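PDB 2HB6: leucine aminopeptidase 1 from Caenorhabditis elegans, which probably serves as a digestive enzyme, a zinc-dependent aminopeptidase of the M17 family that releases N-terminal amino acids, preferably leucine, from peptides. Local coordinates for residues A[224-229]-A[310-315]; A[247-252]-A[296-301]; A[273-278]-A[360-365]. The protein carries 1 engineered substitution. All blocks are in the same frame, centred on the assembly; numbering follows the deposited sequence.

Contact 1: residues A[224-229]-A[310-315]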
loop_
_atom_site.group_PDB
_atom_site.type_symbol
_atom_site.label_atom_id
_atom_site.label_comp_id
_atom_site.label_asym_id
_atom_site.label_seq_id
_atom_site.Cartn_x
_atom_site.Cartn_y
_atom_site.Cartn_z
ATOM N N GLY A 224 18.665 -6.644 -22.769
ATOM C CA GLY A 224 19.463 -7.751 -22.245
ATOM C C GLY A 224 20.887 -7.455 -21.811
ATOM O O GLY A 224 21.569 -8.344 -21.261
ATOM N N LYS A 225 21.345 -6.218 -22.023
ATOM C CA LYS A 225 22.760 -5.875 -21.793
ATOM C C LYS A 225 23.211 -6.044 -20.338
ATOM O O LYS A 225 24.382 -6.287 -20.086
ATOM C CB LYS A 225 23.106 -4.456 -22.292
ATOM C CG LYS A 225 22.397 -3.340 -21.546
ATOM C CD LYS A 225 22.684 -1.956 -22.140
ATOM C CE LYS A 225 21.561 -0.974 -21.790
ATOM N NZ LYS A 225 21.883 0.419 -22.260
ATOM N N ALA A 226 22.281 -5.925 -19.397
ATOM C CA ALA A 226 22.586 -6.100 -17.976
ATOM C C ALA A 226 22.320 -7.526 -17.466
ATOM O O ALA A 226 22.188 -7.736 -16.260
ATOM C CB ALA A 226 21.799 -5.109 -17.153
ATOM N N GLY A 227 22.214 -8.498 -18.371
ATOM C CA GLY A 227 22.071 -9.898 -17.952
ATOM C C GLY A 227 23.428 -10.461 -17.563
ATOM O O GLY A 227 24.458 -9.944 -18.010
ATOM N N PRO A 228 23.444 -11.539 -16.757
ATOM C CA PRO A 228 24.712 -12.204 -16.421
ATOM C C PRO A 228 25.309 -12.946 -17.616
ATOM O O PRO A 228 26.512 -13.196 -17.640
ATOM C CB PRO A 228 24.313 -13.194 -15.322
ATOM C CG PRO A 228 22.870 -13.495 -15.578
ATOM C CD PRO A 228 22.286 -12.209 -16.141
ATOM N N THR A 229 24.473 -13.301 -18.591
ATOM C CA THR A 229 24.942 -13.836 -19.881
ATOM C C THR A 229 24.289 -13.011 -21.002
ATOM O O THR A 229 23.235 -12.419 -20.783
ATOM C CB THR A 229 24.575 -15.344 -20.036
ATOM O OG1 THR A 229 23.157 -15.492 -19.934
ATOM C CG2 THR A 229 25.245 -16.197 -18.911
ATOM N N SER A 310 21.598 -3.440 -12.962
ATOM C CA SER A 310 22.980 -3.001 -12.781
ATOM C C SER A 310 23.099 -1.547 -13.271
ATOM O O SER A 310 22.172 -1.040 -13.908
ATOM C CB SER A 310 23.928 -3.910 -13.566
ATOM O OG SER A 310 24.051 -3.431 -14.889
ATOM N N PRO A 311 24.227 -0.866 -12.966
ATOM C CA PRO A 311 24.390 0.529 -13.402
ATOM C C PRO A 311 24.318 0.742 -14.908
ATOM O O PRO A 311 24.098 1.876 -15.349
ATOM C CB PRO A 311 25.784 0.904 -12.893
ATOM C CG PRO A 311 26.029 -0.036 -11.751
ATOM C CD PRO A 311 25.377 -1.323 -12.159
ATOM N N ILE A 312 24.480 -0.326 -15.689
ATOM C CA ILE A 312 24.347 -0.213 -17.143
ATOM C C ILE A 312 22.986 -0.588 -17.722
ATOM O O ILE A 312 22.792 -0.468 -18.933
ATOM C CB ILE A 312 25.483 -0.936 -17.922
ATOM C CG1 ILE A 312 25.375 -2.463 -17.780
ATOM C CG2 ILE A 312 26.850 -0.379 -17.530
ATOM C CD1 ILE A 312 26.034 -3.241 -18.929
ATOM N N ALA A 313 22.046 -1.004 -16.865
ATOM C CA ALA A 313 20.701 -1.384 -17.296
ATOM C C ALA A 313 19.946 -0.173 -17.872
ATOM O O ALA A 313 20.275 0.974 -17.544
ATOM C CB ALA A 313 19.903 -2.009 -16.111
ATOM N N ASN A 314 18.946 -0.438 -18.716
ATOM C CA ASN A 314 17.885 0.535 -19.037
ATOM C C ASN A 314 17.299 1.150 -17.760
ATOM O O ASN A 314 17.108 0.454 -16.755
ATOM C CB ASN A 314 16.730 -0.138 -19.808
ATOM C CG ASN A 314 17.106 -0.533 -21.233
ATOM O OD1 ASN A 314 17.960 0.075 -21.868
ATOM N ND2 ASN A 314 16.444 -1.559 -21.741
ATOM N N LYS A 315 17.039 2.454 -17.827
ATOM C CA LYS A 315 16.462 3.260 -16.743
ATOM C C LYS A 315 15.218 3.883 -17.375
ATOM O O LYS A 315 15.247 4.212 -18.561
ATOM C CB LYS A 315 17.403 4.440 -16.400
ATOM C CG LYS A 315 18.761 4.107 -15.822
ATOM C CD LYS A 315 19.579 5.402 -15.632
ATOM C CE LYS A 315 20.443 5.713 -16.838
ATOM N NZ LYS A 315 21.738 4.947 -16.730
HETATM O O HOH W 1 19.444 2.164 -22.135
HETATM O O HOH W 2 24.075 1.005 -20.658
#

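Contact 2: residues A[247-252]-A[296-301]. With NA (sodium ion), chain F.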
loop_
_atom_site.group_PDB
_atom_site.type_symbol
_atom_site.label_atom_id
_atom_site.label_comp_id
_atom_site.label_asym_id
_atom_site.label_seq_id
_atom_site.Cartn_x
_atom_site.Cartn_y
_atom_site.Cartn_z
ATOM N N ILE A 247 6.240 -17.553 -43.478
ATOM C CA ILE A 247 5.640 -17.434 -42.152
ATOM C C ILE A 247 6.757 -17.304 -41.119
ATOM O O ILE A 247 7.697 -18.095 -41.120
ATOM C CB ILE A 247 4.724 -18.665 -41.847
ATOM C CG1 ILE A 247 3.624 -18.774 -42.914
ATOM C CG2 ILE A 247 4.085 -18.564 -40.441
ATOM C CD1 ILE A 247 3.009 -20.178 -43.065
ATOM N N ALA A 248 6.659 -16.296 -40.254
ATOM C CA ALA A 248 7.570 -16.151 -39.121
ATOM C C ALA A 248 6.861 -16.368 -37.796
ATOM O O ALA A 248 5.783 -15.820 -37.556
ATOM C CB ALA A 248 8.262 -14.803 -39.144
ATOM N N LEU A 249 7.476 -17.185 -36.939
ATOM C CA LEU A 249 7.039 -17.370 -35.551
ATOM C C LEU A 249 8.047 -16.683 -34.616
ATOM O O LEU A 249 9.149 -17.190 -34.384
ATOM C CB LEU A 249 6.970 -18.872 -35.214
ATOM C CG LEU A 249 6.123 -19.707 -36.179
ATOM C CD1 LEU A 249 6.329 -21.185 -35.962
ATOM C CD2 LEU A 249 4.639 -19.344 -36.067
ATOM N N VAL A 250 7.677 -15.515 -34.118
ATOM C CA VAL A 250 8.575 -14.704 -33.292
ATOM C C VAL A 250 8.197 -14.956 -31.825
ATOM O O VAL A 250 7.037 -14.848 -31.463
ATOM C CB VAL A 250 8.453 -13.197 -33.645
ATOM C CG1 VAL A 250 9.479 -12.358 -32.857
ATOM C CG2 VAL A 250 8.646 -12.994 -35.175
ATOM N N GLY A 251 9.167 -15.321 -30.992
ATOM C CA GLY A 251 8.872 -15.713 -29.618
ATOM C C GLY A 251 9.626 -14.875 -28.605
ATOM O O GLY A 251 10.800 -14.583 -28.793
ATOM N N LYS A 252 8.950 -14.489 -27.519
ATOM C CA LYS A 252 9.595 -13.743 -26.447
ATOM C C LYS A 252 10.336 -14.691 -25.524
ATOM O O LYS A 252 9.714 -15.531 -24.854
ATOM C CB LYS A 252 8.560 -12.947 -25.647
ATOM C CG LYS A 252 9.133 -12.238 -24.414
ATOM C CD LYS A 252 7.989 -11.775 -23.505
ATOM C CE LYS A 252 8.588 -11.315 -22.212
ATOM N NZ LYS A 252 7.609 -10.613 -21.308
ATOM N N GLN A 296 5.682 -24.860 -46.651
ATOM C CA GLN A 296 5.903 -23.422 -46.842
ATOM C C GLN A 296 7.181 -22.954 -46.182
ATOM O O GLN A 296 7.754 -23.661 -45.363
ATOM C CB GLN A 296 4.717 -22.621 -46.298
ATOM C CG GLN A 296 3.383 -23.083 -46.849
ATOM C CD GLN A 296 3.266 -22.896 -48.361
ATOM O OE1 GLN A 296 3.644 -21.861 -48.904
ATOM N NE2 GLN A 296 2.739 -23.911 -49.045
ATOM N N THR A 297 7.625 -21.753 -46.540
ATOM C CA THR A 297 8.741 -21.141 -45.854
ATOM C C THR A 297 8.332 -20.758 -44.430
ATOM O O THR A 297 7.275 -20.144 -44.215
ATOM C CB THR A 297 9.317 -19.963 -46.657
ATOM O OG1 THR A 297 9.804 -20.463 -47.911
ATOM C CG2 THR A 297 10.479 -19.284 -45.908
ATOM N N LEU A 298 9.139 -21.185 -43.461
ATOM C CA LEU A 298 8.813 -21.003 -42.045
ATOM C C LEU A 298 10.079 -20.608 -41.306
ATOM O O LEU A 298 11.142 -21.190 -41.537
ATOM C CB LEU A 298 8.232 -22.293 -41.436
ATOM C CG LEU A 298 7.745 -22.288 -39.970
ATOM C CD1 LEU A 298 6.500 -21.405 -39.775
ATOM C CD2 LEU A 298 7.448 -23.726 -39.493
ATOM N N HIS A 299 9.960 -19.614 -40.425
ATOM C CA HIS A 299 11.087 -19.143 -39.615
ATOM C C HIS A 299 10.670 -19.124 -38.137
ATOM O O HIS A 299 9.554 -18.717 -37.810
ATOM C CB HIS A 299 11.496 -17.718 -40.015
ATOM C CG HIS A 299 11.703 -17.517 -41.489
ATOM N ND1 HIS A 299 12.905 -17.774 -42.113
ATOM C CD2 HIS A 299 10.880 -17.025 -42.447
ATOM C CE1 HIS A 299 12.808 -17.477 -43.398
ATOM N NE2 HIS A 299 11.589 -17.015 -43.626
ATOM N N ALA A 300 11.558 -19.560 -37.252
ATOM C CA ALA A 300 11.398 -19.289 -35.817
ATOM C C ALA A 300 12.398 -18.195 -35.470
ATOM O O ALA A 300 13.577 -18.293 -35.835
ATOM C CB ALA A 300 11.660 -20.545 -34.990
ATOM N N CYS A 301 11.919 -17.128 -34.827
ATOM C CA CYS A 301 12.758 -15.993 -34.497
ATOM C C CYS A 301 12.666 -15.805 -32.997
ATOM O O CYS A 301 11.633 -15.399 -32.487
ATOM C CB CYS A 301 12.282 -14.718 -35.190
ATOM S SG CYS A 301 12.221 -14.794 -37.004
HETATM NA NA NA F . 8.826 -9.875 -19.481
#

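Contact 3: residues A[273-278]-A[360-365]. With NA (sodium ion), chain F.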
loop_
_atom_site.group_PDB
_atom_site.type_symbol
_atom_site.label_atom_id
_atom_site.label_comp_id
_atom_site.label_asym_id
_atom_site.label_seq_id
_atom_site.Cartn_x
_atom_site.Cartn_y
_atom_site.Cartn_z
ATOM N N LYS A 273 11.000 -16.818 -14.187
ATOM C CA LYS A 273 11.632 -17.804 -15.115
ATOM C C LYS A 273 10.713 -18.159 -16.306
ATOM O O LYS A 273 11.177 -18.669 -17.336
ATOM C CB LYS A 273 11.982 -19.103 -14.354
ATOM C CG LYS A 273 10.778 -20.020 -14.098
ATOM C CD LYS A 273 11.132 -21.216 -13.190
ATOM C CE LYS A 273 9.876 -21.928 -12.703
ATOM N NZ LYS A 273 10.228 -23.221 -12.028
ATOM N N ARG A 274 9.412 -17.897 -16.164
ATOM C CA ARG A 274 8.420 -18.400 -17.124
ATOM C C ARG A 274 8.221 -17.406 -18.270
ATOM O O ARG A 274 7.459 -17.662 -19.198
ATOM C CB ARG A 274 7.083 -18.726 -16.427
ATOM C CG ARG A 274 7.206 -19.840 -15.364
ATOM C CD ARG A 274 5.850 -20.434 -14.924
ATOM N NE ARG A 274 6.022 -21.170 -13.665
ATOM C CZ ARG A 274 5.364 -20.930 -12.536
ATOM N NH1 ARG A 274 4.428 -19.991 -12.478
ATOM N NH2 ARG A 274 5.637 -21.654 -11.460
ATOM N N ASP A 275 8.963 -16.299 -18.224
ATOM C CA ASP A 275 8.815 -15.212 -19.189
ATOM C C ASP A 275 9.465 -15.499 -20.559
ATOM O O ASP A 275 9.520 -14.630 -21.432
ATOM C CB ASP A 275 9.397 -13.936 -18.590
ATOM C CG ASP A 275 8.566 -12.714 -18.906
ATOM O OD1 ASP A 275 7.344 -12.827 -19.151
ATOM O OD2 ASP A 275 9.149 -11.611 -18.925
ATOM N N MET A 276 9.965 -16.722 -20.724
ATOM C CA MET A 276 10.463 -17.208 -22.008
ATOM C C MET A 276 9.512 -18.237 -22.624
ATOM O O MET A 276 9.863 -18.910 -23.593
ATOM C CB MET A 276 11.920 -17.752 -21.886
ATOM C CG MET A 276 12.218 -18.651 -20.666
ATOM S SD MET A 276 10.998 -19.941 -20.324
ATOM C CE MET A 276 11.434 -21.048 -21.670
ATOM N N GLY A 277 8.297 -18.333 -22.072
ATOM C CA GLY A 277 7.283 -19.277 -22.560
ATOM C C GLY A 277 6.894 -19.106 -24.021
ATOM O O GLY A 277 6.618 -20.091 -24.718
ATOM N N GLY A 278 6.870 -17.862 -24.493
ATOM C CA GLY A 278 6.603 -17.606 -25.919
ATOM C C GLY A 278 7.688 -18.161 -26.834
ATOM O O GLY A 278 7.388 -18.779 -27.870
ATOM N N MET A 360 4.451 -14.428 -30.236
ATOM C CA MET A 360 3.794 -15.033 -29.088
ATOM C C MET A 360 4.667 -14.803 -27.867
ATOM O O MET A 360 5.891 -14.941 -27.931
ATOM C CB MET A 360 3.535 -16.528 -29.317
ATOM C CG MET A 360 2.709 -17.205 -28.194
ATOM S SD MET A 360 2.263 -18.944 -28.468
ATOM C CE MET A 360 3.869 -19.773 -28.348
ATOM N N ALA A 361 4.036 -14.400 -26.767
ATOM C CA ALA A 361 4.758 -13.884 -25.627
ATOM C C ALA A 361 3.894 -13.953 -24.385
ATOM O O ALA A 361 2.675 -13.814 -24.456
ATOM C CB ALA A 361 5.177 -12.458 -25.869
ATOM N N THR A 362 4.553 -14.140 -23.249
ATOM C CA THR A 362 3.948 -13.939 -21.936
ATOM C C THR A 362 4.153 -12.464 -21.544
ATOM O O THR A 362 5.176 -12.111 -20.977
ATOM C CB THR A 362 4.643 -14.860 -20.875
ATOM O OG1 THR A 362 6.053 -14.611 -20.892
ATOM C CG2 THR A 362 4.421 -16.330 -21.202
ATOM N N LEU A 363 3.242 -11.590 -21.930
ATOM C CA LEU A 363 3.459 -10.178 -21.671
ATOM C C LEU A 363 2.964 -9.489 -20.448
ATOM O O LEU A 363 3.716 -8.889 -19.714
ATOM C CB LEU A 363 2.959 -9.330 -22.815
ATOM C CG LEU A 363 3.587 -9.393 -24.172
ATOM C CD1 LEU A 363 2.679 -10.317 -24.936
ATOM C CD2 LEU A 363 3.560 -8.015 -24.765
ATOM N N THR A 364 1.660 -9.447 -20.319
ATOM C CA THR A 364 1.072 -8.690 -19.254
ATOM C C THR A 364 0.182 -9.488 -18.348
ATOM O O THR A 364 -0.454 -10.437 -18.763
ATOM C CB THR A 364 0.211 -7.575 -19.881
ATOM O OG1 THR A 364 -0.771 -8.172 -20.742
ATOM C CG2 THR A 364 1.018 -6.731 -20.829
ATOM N N GLY A 365 0.125 -9.039 -17.108
ATOM C CA GLY A 365 -0.756 -9.633 -16.155
ATOM C C GLY A 365 -2.138 -9.164 -16.587
ATOM O O GLY A 365 -3.121 -9.809 -16.270
HETATM NA NA NA F . 8.826 -9.875 -19.481
HETATM O O HOH W 3 7.333 -15.208 -23.376
#

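Contact 1: residues A[224-229]-A[310-315]
Lys225 and Ala226, the middle of one type I beta turn, pack against a second type I turn, Ser310 to Ala313. Both turns lie in loops of the M17 catalytic domain. The second also holds an ST turn, in which Ser310 OG accepts from Ile312 N. The tight part is at Ala226. Ala226 CB lies 3.8 Å from Ala313 CB and 3.6 Å from Ser310 OG. Ile312 CD1 reaches the backbone at Lys225 O, at 3.7 Å. No direct hydrogen bond joins the two segments.

The looser side is wet. Lys225 sets CG between its backbone N and carbonyl carbon (chi1 65°), then runs extended alongside the second turn. Lys225 CE passes 3.2 Å from Ile312 O, while NZ hydrogen-bonds to two waters and to His222 ND1. An alanine here would leave no amine, so His222 and both waters would probably lose their shared partner. Pro311 packs on Ala226 of a second subunit, and Ile312 on Pro228 of that subunit, so the turns also lie at a subunit interface. One water accepts from Lys225 NZ and donates to Ile312 O at 2.6 Å. The other accepts from Lys225 NZ and donates to Asn314 OD1, 2.6 Å away.

Contact 2: residues A[247-252]-A[296-301]
Leu249 is held by its neighbour strand through both backbone polar atoms. The bond from Leu249 N to His299 O is 2.7 Å long and nearly straight, with an N-H...O angle of 174°. Leu249 O takes Cys301 N at 2.8 Å. Three more bonds continue the parallel pairing: Ile247 N to Thr297 O, His299 N to Ile247 O, and Gly251 N to Cys301 O. CA-H...O contacts fill in between, such as Val250 CA to Cys301 O at 3.2 Å. The two strands run 13° apart within the central sheet of the catalytic domain.

On one face Leu298 CD1 touches both Ile247 CG2 and Leu249 CD1, 3.8 Å from each. Leu298 sets CG opposite its backbone N (chi1 -176°), which carries that methyl across to the neighbouring strand. Helix 277-290 covers this face with Met282, Tyr286 and Leu289. On the other face Val250 CG2 meets Cys301 CB at 4.0 Å, and helix 337-350 packs on Val250. His299 ND1 bonds to Ser237.

The five backbone bonds satisfy buried amides and carbonyls, leaving mostly apolar side chains to the faces. They probably help to hold the strand bearing Lys252, whose NZ lies 2.3 Å from a sodium ion. By similarity, this lysine binds the second zinc.

Contact 3: residues A[273-278]-A[360-365]
Asp275 and Thr362 make the one direct hydrogen bond of this contact. Thr362 OG1 donates to Asp275 OD1 at 2.8 Å, from above the carboxylate plane, 36° out of it. Thr362 places OG1 between its backbone N and carbonyl carbon (chi1 55°), which turns the hydroxyl to the aspartate. Thr362 O also lies 2.9 Å from Asp275 OD1. Both are acceptors, so this closeness is not a bond.

The metal takes the other oxygen. Asp275 OD2 binds a sodium ion at 1.9 Å. Lys252, Asp257 and Glu336 complete that site, where by similarity the second zinc binds. The carboxylate is thus divided: one oxygen grips the ion and the other is tied to Thr362, a second-shell residue that probably helps to fix its rotation.

Water bridges the backbones. One molecule accepts from Gly278 N and from Thr362 N, and donates to Asp275 O at 3.0 Å. It therefore links the loop before helix 277-290, the first turn of that helix and the residue just after strand 356-361.

Packing is tight at Gly278. Gly278 CA lies 3.4 Å from Met360 O in a CA-H...O contact, and a CB here would clash with that oxygen. The Met360 chain bends at its last torsion, and Met360 CE comes 3.7 Å from Gly278 O. Thr362 CG2 lies near Gly277 CA and Arg274 O.

Helix 277-290 thus starts against the C-terminal end of strand 356-361. That strand pairs with 246-254 and with 452-457, whose Leu456 meets Met360. Arg274 forms a salt bridge with Glu463, and Met276 packs on Leu176 and Ile177 of helix 157-178.

Contacts 2 and 3 meet directly, although their centres are about 17 Å apart. Strands 246-254 and 356-361 are neighbours in one sheet, with a probable hydrogen bond from Met360 N to Val250 O at 2.9 Å. Lys252 NZ also probably bonds to Thr362 O, 2.9 Å away. Lys252 and Asp275 bind the same sodium ion, so each contact supplies one ligand to the same metal site. Contact 1 stands apart, with nearest atoms about 11 Å from either of the others. Along the chain it encloses contact 2 and crosses contact 3. Its Asn314 side chain is still about 6 Å from that of Glu336, another ligand of this ion.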